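Local coordinates for squalene synthase HpnC (Alicyclobacillus acidocaldarius subsp. acidocaldarius, PDB 4HD1), which probably acts as a squalene synthase of the squalene/phytoene synthase family, an all-helical isoprenoid transferase, at residues E74-R77 and R78-G82; A84-P87 and A88-A91. All coordinates share one frame; numbering follows the deposited sequence.

How the contacts relate
Contacts 1 and 2 follow each other along the chain, 74-82 before 84-91, with centres about 9 Å apart. Contact 1 is the C-terminal end of helix 65-81; contact 2 is the short loop after it and the first turn of helix 87-99. Together they make the junction between two consecutive helices, at the periphery of this all-helical fold, about 22 Å from the centre of the chain. The two contacts touch directly: the Phe-89 ring reaches across to Leu-76, with its CE1 3.8 Å from Leu-76 CA, while Arg-78 NH1 comes within 3.1 Å of Thr-85 OG1. One helix thus ends and the next starts with their side chains already packed together.

Contact 1 (E74-R77 and R78-G82); sequences EELR and RAFAG
The Arg-78 chain, bent at chi3 (-97°), folds back over the preceding turn toward Glu-75. This is the last stretch of helix 65-81, held by successive i to i+4 backbone bonds: Arg-78 N to Glu-74 O at 3.0 Å, Ala-79 N to Glu-75 O and Phe-80 N to Leu-76 O. The bond from Ala-81 N to Arg-77 O is weak, and Gly-82, with positive phi, leaves the helix. One guanidinium face of Arg-78 rests on the backbone near its rim, with Glu-75 CA 3.4 Å from the plane. The Glu-75 methylene supplies the side-chain touch, its CG 3.5 Å from Arg-78 NH2; the carboxylate stays farther off, OE2 4.6 Å from that nitrogen, so any attraction there is probably longer-range. Around the helix, Leu-76 and Phe-80 run side by side, and Met-103 packs against both. Leu-76 CG stands opposite the backbone N (chi1 -174°), which brings CD2 to 3.9 Å from Phe-80 CE2. The same ring turns an edge to the backbone, its CD2 lying 3.4 Å from Leu-76 O.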
loop_
_atom_site.group_PDB
_atom_site.type_symbol
_atom_site.label_atom_id
_atom_site.label_comp_id
_atom_site.label_asym_id
_atom_site.label_seq_id
_atom_site.Cartn_x
_atom_site.Cartn_y
_atom_site.Cartn_z
ATOM N N GLU A 74 -8.527 9.141 16.053
ATOM C CA GLU A 74 -9.027 10.390 16.627
ATOM C C GLU A 74 -8.371 11.622 16.010
ATOM O O GLU A 74 -9.059 12.591 15.671
ATOM C CB GLU A 74 -8.840 10.407 18.148
ATOM C CG GLU A 74 -9.907 9.643 18.914
ATOM C CD GLU A 74 -11.314 10.048 18.515
ATOM O OE1 GLU A 74 -11.619 11.261 18.525
ATOM O OE2 GLU A 74 -12.117 9.150 18.185
ATOM N N GLU A 75 -7.046 11.577 15.873
ATOM C CA GLU A 75 -6.278 12.645 15.231
ATOM C C GLU A 75 -6.728 12.828 13.782
ATOM O O GLU A 75 -6.955 13.953 13.331
ATOM C CB GLU A 75 -4.772 12.350 15.310
ATOM C CG GLU A 75 -4.177 12.545 16.704
ATOM C CD GLU A 75 -2.937 11.698 16.974
ATOM O OE1 GLU A 75 -1.983 11.735 16.164
ATOM O OE2 GLU A 75 -2.907 11.001 18.017
ATOM N N LEU A 76 -6.881 11.712 13.070
ATOM C CA LEU A 76 -7.344 11.719 11.687
ATOM C C LEU A 76 -8.706 12.397 11.550
ATOM O O LEU A 76 -8.884 13.253 10.685
ATOM C CB LEU A 76 -7.381 10.291 11.127
ATOM C CG LEU A 76 -7.709 10.007 9.651
ATOM C CD1 LEU A 76 -9.211 9.924 9.415
ATOM C CD2 LEU A 76 -7.047 10.991 8.687
ATOM N N ARG A 77 -9.656 12.023 12.406
ATOM C CA ARG A 77 -10.988 12.638 12.390
ATOM C C ARG A 77 -10.943 14.134 12.715
ATOM O O ARG A 77 -11.692 14.920 12.135
ATOM C CB ARG A 77 -11.957 11.913 13.326
ATOM C CG ARG A 77 -12.033 10.411 13.104
ATOM C CD ARG A 77 -13.210 9.794 13.837
ATOM N NE ARG A 77 -14.254 9.401 12.899
ATOM C CZ ARG A 77 -14.409 8.169 12.426
ATOM N NH1 ARG A 77 -13.597 7.191 12.814
ATOM N NH2 ARG A 77 -15.385 7.914 11.565
ATOM N N ARG A 78 -10.057 14.517 13.632
ATOM C CA ARG A 78 -9.838 15.927 13.952
ATOM C C ARG A 78 -9.308 16.694 12.743
ATOM O O ARG A 78 -9.660 17.859 12.536
ATOM C CB ARG A 78 -8.894 16.080 15.148
ATOM C CG ARG A 78 -9.608 16.087 16.489
ATOM C CD ARG A 78 -8.674 16.442 17.636
ATOM N NE ARG A 78 -8.176 15.245 18.314
ATOM C CZ ARG A 78 -6.929 14.787 18.241
ATOM N NH1 ARG A 78 -6.008 15.423 17.522
ATOM N NH2 ARG A 78 -6.599 13.685 18.902
ATOM N N ALA A 79 -8.474 16.031 11.943
ATOM C CA ALA A 79 -7.921 16.637 10.735
ATOM C C ALA A 79 -8.988 16.866 9.659
ATOM O O ALA A 79 -8.838 17.747 8.819
ATOM C CB ALA A 79 -6.772 15.804 10.198
ATOM N N PHE A 80 -10.060 16.078 9.698
ATOM C CA PHE A 80 -11.224 16.291 8.834
ATOM C C PHE A 80 -12.204 17.311 9.400
ATOM O O PHE A 80 -13.072 17.808 8.681
ATOM C CB PHE A 80 -11.954 14.976 8.587
ATOM C CG PHE A 80 -11.424 14.207 7.420
ATOM C CD1 PHE A 80 -12.072 14.254 6.191
ATOM C CD2 PHE A 80 -10.265 13.447 7.541
ATOM C CE1 PHE A 80 -11.578 13.547 5.104
ATOM C CE2 PHE A 80 -9.765 12.744 6.459
ATOM C CZ PHE A 80 -10.420 12.795 5.237
ATOM N N ALA A 81 -12.073 17.606 10.690
ATOM C CA ALA A 81 -12.926 18.585 11.353
ATOM C C ALA A 81 -12.274 19.968 11.385
ATOM O O ALA A 81 -12.895 20.941 11.807
ATOM C CB ALA A 81 -13.275 18.117 12.759
ATOM N N GLY A 82 -11.027 20.051 10.928
ATOM C CA GLY A 82 -10.289 21.312 10.922
ATOM C C GLY A 82 -9.716 21.675 12.281
ATOM O O GLY A 82 -9.590 22.851 12.612
#

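Contact 2 (A84-P87 and A88-A91); sequences ATTP and AFRA
Thr-86 O takes a hydrogen bond from Arg-90 N at 2.9 Å and also lies beneath the Arg-90 side chain. The bond is somewhat bent, with an N-H...O angle of 148° and the donor tilted 32° from the carbonyl plane. Bent at chi3 (-98°), the arginine chain curls back over the start of helix 87-99, and one guanidinium face passes over Thr-86 O and Pro-87 N, both offset toward its rim. Arg-90 NH2 meets the proline ring, 3.7 Å from Pro-87 CD, while NH1 forms a salt bridge with Asp-14 of helix 12-25. With the long chain cut back to an alanine, Asp-14 would probably lose this charged mate, and Thr-86 O and the proline ring the guanidinium lying over them. One residue on, Ala-91 N bonds to Pro-87 O at 3.0 Å, nearly straight. The loop also packs against the helix through apolar groups: Ala-84 CB sits 3.8 Å from Phe-89 CB, and Thr-86 CB approaches the edge of the Phe-89 ring. Thr-86 CG2, opposite its own backbone N, lies against the first turn, 4.0 Å from Ala-88 CB. The phenylalanine continues inward to Glu-75 and Ala-79 and meets Tyr-72 edge-to-face, all on helix 65-81. Thr-86 holds the N-cap position without a capping bond from its side chain, and Pro-87 follows at N1, where a missing N-H costs no i to i+4 bond within the helix: a helix N-terminus with proline in its first position, at the junction from helix 65-81 to helix 87-99.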
loop_
_atom_site.group_PDB
_atom_site.type_symbol
_atom_site.label_atom_id
_atom_site.label_comp_id
_atom_site.label_asym_id
_atom_site.label_seq_id
_atom_site.Cartn_x
_atom_site.Cartn_y
_atom_site.Cartn_z
ATOM N N ALA A 84 -6.758 19.753 13.751
ATOM C CA ALA A 84 -5.537 18.967 13.932
ATOM C C ALA A 84 -4.641 19.605 14.990
ATOM O O ALA A 84 -4.736 20.804 15.238
ATOM C CB ALA A 84 -4.793 18.837 12.615
ATOM N N THR A 85 -3.778 18.800 15.609
ATOM C CA THR A 85 -2.914 19.283 16.695
ATOM C C THR A 85 -1.420 18.966 16.500
ATOM O O THR A 85 -0.574 19.478 17.226
ATOM C CB THR A 85 -3.405 18.783 18.078
ATOM O OG1 THR A 85 -3.619 17.367 18.038
ATOM C CG2 THR A 85 -4.717 19.469 18.471
ATOM N N THR A 86 -1.114 18.130 15.512
ATOM C CA THR A 86 0.257 17.734 15.171
ATOM C C THR A 86 0.725 18.576 13.983
ATOM O O THR A 86 -0.109 19.062 13.215
ATOM C CB THR A 86 0.284 16.237 14.775
ATOM O OG1 THR A 86 -0.308 15.469 15.825
ATOM C CG2 THR A 86 1.712 15.707 14.509
ATOM N N PRO A 87 2.050 18.766 13.829
ATOM C CA PRO A 87 2.532 19.268 12.536
ATOM C C PRO A 87 2.066 18.391 11.352
ATOM O O PRO A 87 1.445 18.910 10.412
ATOM C CB PRO A 87 4.053 19.227 12.693
ATOM C CG PRO A 87 4.272 19.424 14.156
ATOM C CD PRO A 87 3.112 18.768 14.853
ATOM N N ALA A 88 2.334 17.083 11.417
ATOM C CA ALA A 88 1.921 16.142 10.361
ATOM C C ALA A 88 0.443 16.250 9.998
ATOM O O ALA A 88 0.096 16.317 8.819
ATOM C CB ALA A 88 2.270 14.706 10.728
ATOM N N PHE A 89 -0.417 16.283 11.009
ATOM C CA PHE A 89 -1.857 16.322 10.785
ATOM C C PHE A 89 -2.392 17.695 10.385
ATOM O O PHE A 89 -3.449 17.781 9.762
ATOM C CB PHE A 89 -2.613 15.762 11.990
ATOM C CG PHE A 89 -2.690 14.259 12.004
ATOM C CD1 PHE A 89 -3.583 13.587 11.168
ATOM C CD2 PHE A 89 -1.871 13.512 12.847
ATOM C CE1 PHE A 89 -3.656 12.201 11.175
ATOM C CE2 PHE A 89 -1.940 12.125 12.860
ATOM C CZ PHE A 89 -2.834 11.468 12.023
ATOM N N ARG A 90 -1.682 18.762 10.742
ATOM C CA ARG A 90 -2.001 20.088 10.214
ATOM C C ARG A 90 -1.724 20.114 8.708
ATOM O O ARG A 90 -2.542 20.609 7.931
ATOM C CB ARG A 90 -1.232 21.194 10.947
ATOM C CG ARG A 90 -2.006 21.836 12.091
ATOM C CD ARG A 90 -1.230 22.949 12.790
ATOM N NE ARG A 90 -0.582 22.455 14.003
ATOM C CZ ARG A 90 0.733 22.400 14.205
ATOM N NH1 ARG A 90 1.581 22.836 13.286
ATOM N NH2 ARG A 90 1.201 21.916 15.345
ATOM N N ALA A 91 -0.586 19.561 8.296
ATOM C CA ALA A 91 -0.285 19.433 6.875
ATOM C C ALA A 91 -1.348 18.571 6.176
ATOM O O ALA A 91 -1.890 18.970 5.139
ATOM C CB ALA A 91 1.112 18.869 6.663
#